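Local coordinates for protein alpha-1,3-glucanase (PDB 6K0P) that probably hydrolyses alpha-1,3-glucan, as a glycoside hydrolase family 87 alpha-1,3-glucanase captured here with the disaccharide nigerose bound, at residues 494-508 with 528-541. The protein carries 1 engineered substitution. Sequence-based numbering, arbitrary orientation.
Sequences FQSMSPNNMVMQNIR and AEQGQGPAYGGASF. With GLC (alpha-D-glucopyranose), chain C.
Strands 507-508 and 537-541 run parallel; Ser540 N donates to Ile507 O at 2.9 Å, and Met504 N to Tyr536 O at 2.9 Å. The amide of Gln532 lies across the backbone of Ser498. Its OE1 accepts from Ser498 N at 2.8 Å, nearly straight (175°), and its NE2 donates to Ser498 O. The bend at chi2 (-60°) brings the amide to this backbone. Ser498 OG accepts from Gly533 N, and Ser496 OG from Tyr536 N at 2.9 Å. Water 1 joins Gln495 NE2, Ser496 O and Gln532 OE1. Strands 507-508 and 537-541 belong to successive coils of the right-handed parallel beta-helix of the pectate lyase-like clan. Gln495 NE2 donates to glucose O6 at 3.1 Å while its OE1 takes the Trp466 indole N-H. Glucose O1 donates to Glu529 OE1 at 2.6 Å. Asn501 stacks its amide over one face of the Tyr536 ring, planes 8° apart, with Asn501 CB 3.6 Å from the ring centroid. An alanine in place of Tyr536 would probably leave the Asn501 side chain freer to turn. Phe494 and Phe541 come from opposite directions and meet obliquely, CZ to CZ at 3.7 Å; Phe494 CE2 touches Ala539 CB.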
loop_
_atom_site.group_PDB
_atom_site.type_symbol
_atom_site.label_atom_id
_atom_site.label_comp_id
_atom_site.label_asym_id
_atom_site.label_seq_id
_atom_site.Cartn_x
_atom_site.Cartn_y
_atom_site.Cartn_z
ATOM N N PHE A 494 -1.102 22.723 -2.129
ATOM C CA PHE A 494 -2.481 23.161 -1.944
ATOM C C PHE A 494 -3.053 23.588 -3.290
ATOM O O PHE A 494 -2.382 24.286 -4.058
ATOM C CB PHE A 494 -2.538 24.369 -1.000
ATOM C CG PHE A 494 -2.086 24.077 0.405
ATOM C CD1 PHE A 494 -0.736 24.085 0.734
ATOM C CD2 PHE A 494 -3.015 23.820 1.409
ATOM C CE1 PHE A 494 -0.314 23.825 2.037
ATOM C CE2 PHE A 494 -2.605 23.560 2.702
ATOM C CZ PHE A 494 -1.254 23.568 3.022
ATOM N N GLN A 495 -4.297 23.197 -3.569
ATOM C CA GLN A 495 -4.888 23.461 -4.878
ATOM C C GLN A 495 -6.404 23.537 -4.769
ATOM O O GLN A 495 -7.012 22.754 -4.036
ATOM C CB GLN A 495 -4.506 22.339 -5.859
ATOM C CG GLN A 495 -5.085 22.470 -7.277
ATOM C CD GLN A 495 -4.743 21.270 -8.160
ATOM O OE1 GLN A 495 -3.906 20.439 -7.794
ATOM N NE2 GLN A 495 -5.391 21.172 -9.317
ATOM N N SER A 496 -7.008 24.482 -5.504
ATOM C CA SER A 496 -8.463 24.613 -5.608
ATOM C C SER A 496 -8.896 24.365 -7.044
ATOM O O SER A 496 -8.350 24.970 -7.976
ATOM C CB SER A 496 -8.932 26.020 -5.208
ATOM O OG SER A 496 -8.786 26.223 -3.818
ATOM N N MET A 497 -9.887 23.495 -7.213
ATOM C CA MET A 497 -10.506 23.291 -8.514
ATOM C C MET A 497 -11.315 24.522 -8.905
ATOM O O MET A 497 -12.128 25.020 -8.118
ATOM C CB MET A 497 -11.428 22.073 -8.434
ATOM C CG MET A 497 -12.309 21.845 -9.648
ATOM S SD MET A 497 -13.286 20.347 -9.389
ATOM C CE MET A 497 -14.417 20.402 -10.776
ATOM N N SER A 498 -11.082 25.026 -10.154
ATOM C CA SER A 498 -11.875 26.066 -10.793
ATOM C C SER A 498 -12.967 25.418 -11.634
ATOM O O SER A 498 -12.756 24.342 -12.209
ATOM C CB SER A 498 -10.995 26.905 -11.722
ATOM O OG SER A 498 -9.997 27.600 -11.009
ATOM N N PRO A 499 -14.148 26.049 -11.752
ATOM C CA PRO A 499 -14.500 27.351 -11.181
ATOM C C PRO A 499 -15.144 27.258 -9.794
ATOM O O PRO A 499 -15.555 28.282 -9.254
ATOM C CB PRO A 499 -15.533 27.874 -12.178
ATOM C CG PRO A 499 -16.263 26.642 -12.587
ATOM C CD PRO A 499 -15.237 25.520 -12.593
ATOM N N ASN A 500 -15.230 26.051 -9.225
ATOM C CA ASN A 500 -15.946 25.877 -7.962
ATOM C C ASN A 500 -15.360 26.744 -6.854
ATOM O O ASN A 500 -16.105 27.331 -6.062
ATOM C CB ASN A 500 -15.939 24.402 -7.563
ATOM C CG ASN A 500 -16.394 23.503 -8.696
ATOM O OD1 ASN A 500 -15.735 23.416 -9.736
ATOM N ND2 ASN A 500 -17.530 22.845 -8.507
ATOM N N ASN A 501 -14.033 26.843 -6.791
ATOM C CA ASN A 501 -13.334 27.738 -5.869
ATOM C C ASN A 501 -13.879 27.634 -4.446
ATOM O O ASN A 501 -14.221 28.631 -3.802
ATOM C CB ASN A 501 -13.327 29.182 -6.381
ATOM C CG ASN A 501 -12.648 29.306 -7.725
ATOM O OD1 ASN A 501 -11.888 28.420 -8.130
ATOM N ND2 ASN A 501 -12.909 30.403 -8.426
ATOM N N MET A 502 -13.959 26.401 -3.952
ATOM C CA MET A 502 -14.399 26.177 -2.584
ATOM C C MET A 502 -13.401 26.776 -1.599
ATOM O O MET A 502 -12.193 26.552 -1.701
ATOM C CB MET A 502 -14.571 24.680 -2.329
ATOM C CG MET A 502 -15.505 23.986 -3.326
ATOM S SD MET A 502 -17.193 24.645 -3.338
ATOM C CE MET A 502 -17.813 23.973 -1.803
ATOM N N VAL A 503 -13.905 27.555 -0.649
ATOM C CA VAL A 503 -13.042 28.247 0.306
ATOM C C VAL A 503 -12.572 27.251 1.364
ATOM O O VAL A 503 -13.372 26.763 2.167
ATOM C CB VAL A 503 -13.752 29.450 0.939
ATOM C CG1 VAL A 503 -12.887 30.063 2.026
ATOM C CG2 VAL A 503 -14.073 30.490 -0.130
ATOM N N MET A 504 -11.272 26.952 1.371
ATOM C CA MET A 504 -10.699 26.083 2.400
ATOM C C MET A 504 -10.747 26.783 3.754
ATOM O O MET A 504 -10.247 27.900 3.894
ATOM C CB MET A 504 -9.234 25.792 2.074
ATOM C CG MET A 504 -8.988 25.108 0.751
ATOM S SD MET A 504 -7.289 24.511 0.695
ATOM C CE MET A 504 -7.245 23.900 -0.994
ATOM N N GLN A 505 -11.304 26.112 4.767
ATOM C CA GLN A 505 -11.397 26.672 6.111
ATOM C C GLN A 505 -10.856 25.682 7.130
ATOM O O GLN A 505 -10.981 24.463 6.964
ATOM C CB GLN A 505 -12.838 27.068 6.454
ATOM C CG GLN A 505 -13.358 28.181 5.553
ATOM C CD GLN A 505 -14.706 28.726 5.991
ATOM O OE1 GLN A 505 -15.591 27.973 6.382
ATOM N NE2 GLN A 505 -14.866 30.040 5.933
ATOM N N ASN A 506 -10.261 26.217 8.198
ATOM C CA ASN A 506 -9.679 25.401 9.271
ATOM C C ASN A 506 -8.733 24.332 8.726
ATOM O O ASN A 506 -8.878 23.142 9.016
ATOM C CB ASN A 506 -10.750 24.769 10.160
ATOM C CG ASN A 506 -11.545 25.793 10.935
ATOM O OD1 ASN A 506 -11.124 26.943 11.078
ATOM N ND2 ASN A 506 -12.697 25.374 11.451
ATOM N N ILE A 507 -7.775 24.767 7.915
ATOM C CA ILE A 507 -6.696 23.915 7.418
ATOM C C ILE A 507 -5.450 24.315 8.189
ATOM O O ILE A 507 -4.953 25.436 8.027
ATOM C CB ILE A 507 -6.471 24.101 5.912
ATOM C CG1 ILE A 507 -7.797 24.117 5.140
ATOM C CG2 ILE A 507 -5.481 23.049 5.378
ATOM C CD1 ILE A 507 -8.577 22.811 5.202
ATOM N N ARG A 508 -4.937 23.424 9.033
ATOM C CA ARG A 508 -3.821 23.765 9.902
ATOM C C ARG A 508 -2.731 22.714 9.790
ATOM O O ARG A 508 -3.022 21.518 9.693
ATOM C CB ARG A 508 -4.261 23.872 11.359
ATOM C CG ARG A 508 -5.391 24.867 11.589
ATOM C CD ARG A 508 -6.735 24.165 11.544
ATOM N NE ARG A 508 -6.937 23.362 12.744
ATOM C CZ ARG A 508 -7.773 22.332 12.829
ATOM N NH1 ARG A 508 -8.490 21.958 11.776
ATOM N NH2 ARG A 508 -7.888 21.678 13.978
ATOM N N ALA A 528 -2.922 24.777 -12.604
ATOM C CA ALA A 528 -2.555 23.377 -12.795
ATOM C C ALA A 528 -2.547 22.988 -14.268
ATOM O O ALA A 528 -1.780 22.107 -14.671
ATOM C CB ALA A 528 -3.525 22.484 -12.018
ATOM N N GLU A 529 -3.394 23.628 -15.072
ATOM C CA GLU A 529 -3.588 23.338 -16.489
ATOM C C GLU A 529 -4.530 24.416 -17.003
ATOM O O GLU A 529 -5.059 25.212 -16.222
ATOM C CB GLU A 529 -4.192 21.942 -16.711
ATOM C CG GLU A 529 -5.502 21.739 -15.976
ATOM C CD GLU A 529 -6.036 20.327 -16.095
ATOM O OE1 GLU A 529 -6.959 19.972 -15.330
ATOM O OE2 GLU A 529 -5.538 19.568 -16.954
ATOM N N GLN A 530 -4.744 24.429 -18.320
ATOM C CA GLN A 530 -5.596 25.446 -18.934
ATOM C C GLN A 530 -6.962 25.480 -18.258
ATOM O O GLN A 530 -7.582 24.440 -18.025
ATOM C CB GLN A 530 -5.753 25.158 -20.432
ATOM C CG GLN A 530 -6.222 23.741 -20.738
ATOM C CD GLN A 530 -6.297 23.436 -22.228
ATOM O OE1 GLN A 530 -6.120 22.285 -22.648
ATOM N NE2 GLN A 530 -6.557 24.460 -23.031
ATOM N N GLY A 531 -7.411 26.689 -17.915
ATOM C CA GLY A 531 -8.713 26.886 -17.324
ATOM C C GLY A 531 -8.744 26.838 -15.815
ATOM O O GLY A 531 -9.794 27.122 -15.221
ATOM N N GLN A 532 -7.628 26.509 -15.174
ATOM C CA GLN A 532 -7.575 26.366 -13.728
ATOM C C GLN A 532 -6.849 27.547 -13.103
ATOM O O GLN A 532 -5.946 28.134 -13.708
ATOM C CB GLN A 532 -6.874 25.059 -13.341
ATOM C CG GLN A 532 -7.716 23.846 -13.653
ATOM C CD GLN A 532 -9.029 23.879 -12.913
ATOM O OE1 GLN A 532 -9.055 23.947 -11.686
ATOM N NE2 GLN A 532 -10.132 23.853 -13.655
ATOM N N GLY A 533 -7.251 27.889 -11.883
ATOM C CA GLY A 533 -6.704 29.031 -11.191
ATOM C C GLY A 533 -6.193 28.691 -9.805
ATOM O O GLY A 533 -6.034 27.522 -9.448
ATOM N N PRO A 534 -5.933 29.710 -9.001
ATOM C CA PRO A 534 -5.238 29.526 -7.719
ATOM C C PRO A 534 -6.188 29.127 -6.588
ATOM O O PRO A 534 -7.402 29.011 -6.759
ATOM C CB PRO A 534 -4.627 30.905 -7.465
ATOM C CG PRO A 534 -5.569 31.855 -8.162
ATOM C CD PRO A 534 -6.082 31.132 -9.368
ATOM N N ALA A 535 -5.604 28.935 -5.406
ATOM C CA ALA A 535 -6.319 28.339 -4.286
ATOM C C ALA A 535 -7.124 29.387 -3.528
ATOM O O ALA A 535 -6.766 30.571 -3.494
ATOM C CB ALA A 535 -5.341 27.662 -3.326
ATOM N N TYR A 536 -8.209 28.933 -2.898
ATOM C CA TYR A 536 -9.146 29.795 -2.186
ATOM C C TYR A 536 -9.212 29.405 -0.718
ATOM O O TYR A 536 -9.395 28.225 -0.390
ATOM C CB TYR A 536 -10.546 29.703 -2.798
ATOM C CG TYR A 536 -10.704 30.591 -4.010
ATOM C CD1 TYR A 536 -10.032 30.308 -5.200
ATOM C CD2 TYR A 536 -11.510 31.720 -3.960
ATOM C CE1 TYR A 536 -10.168 31.134 -6.308
ATOM C CE2 TYR A 536 -11.642 32.552 -5.061
ATOM C CZ TYR A 536 -10.972 32.252 -6.225
ATOM O OH TYR A 536 -11.123 33.084 -7.314
ATOM N N GLY A 537 -9.095 30.400 0.157
ATOM C CA GLY A 537 -9.220 30.192 1.587
ATOM C C GLY A 537 -7.909 30.483 2.283
ATOM O O GLY A 537 -7.400 31.604 2.217
ATOM N N GLY A 538 -7.338 29.491 2.944
ATOM C CA GLY A 538 -6.037 29.692 3.552
ATOM C C GLY A 538 -5.642 28.485 4.373
ATOM O O GLY A 538 -6.378 27.496 4.469
ATOM N N ALA A 539 -4.450 28.582 4.959
ATOM C CA ALA A 539 -3.953 27.543 5.850
ATOM C C ALA A 539 -3.003 28.170 6.854
ATOM O O ALA A 539 -2.321 29.151 6.547
ATOM C CB ALA A 539 -3.227 26.426 5.080
ATOM N N SER A 540 -2.960 27.590 8.050
ATOM C CA SER A 540 -2.077 28.039 9.117
ATOM C C SER A 540 -0.906 27.079 9.262
ATOM O O SER A 540 -1.057 25.865 9.087
ATOM C CB SER A 540 -2.832 28.110 10.442
ATOM O OG SER A 540 -3.917 29.016 10.355
ATOM N N PHE A 541 0.258 27.634 9.596
ATOM C CA PHE A 541 1.501 26.880 9.718
ATOM C C PHE A 541 2.163 27.233 11.038
ATOM O O PHE A 541 2.438 28.407 11.302
ATOM C CB PHE A 541 2.438 27.194 8.549
ATOM C CG PHE A 541 1.838 26.880 7.208
ATOM C CD1 PHE A 541 0.937 27.753 6.613
ATOM C CD2 PHE A 541 2.136 25.688 6.560
ATOM C CE1 PHE A 541 0.360 27.462 5.389
ATOM C CE2 PHE A 541 1.572 25.388 5.336
ATOM C CZ PHE A 541 0.676 26.270 4.745
HETATM C C1 GLC C . -7.331 16.809 -14.218
HETATM C C2 GLC C . -8.190 15.587 -14.101
HETATM C C3 GLC C . -8.987 15.531 -12.824
HETATM C C4 GLC C . -8.045 15.764 -11.674
HETATM C C5 GLC C . -7.425 17.130 -11.870
HETATM C C6 GLC C . -6.445 17.416 -10.768
HETATM O O1 GLC C . -8.123 17.804 -14.479
HETATM O O2 GLC C . -9.045 15.469 -15.224
HETATM O O3 GLC C . -9.321 14.173 -12.677
HETATM O O4 GLC C . -8.724 15.717 -10.421
HETATM O O5 GLC C . -6.682 17.146 -13.047
HETATM O O6 GLC C . -5.707 18.589 -10.952
HETATM O O HOH W 1 -6.984 23.594 -9.915
HETATM O O HOH W 2 -5.258 26.041 -7.165
HETATM O O HOH W 3 -9.163 28.303 -8.546
HETATM O O HOH W 4 -7.528 27.510 6.980
#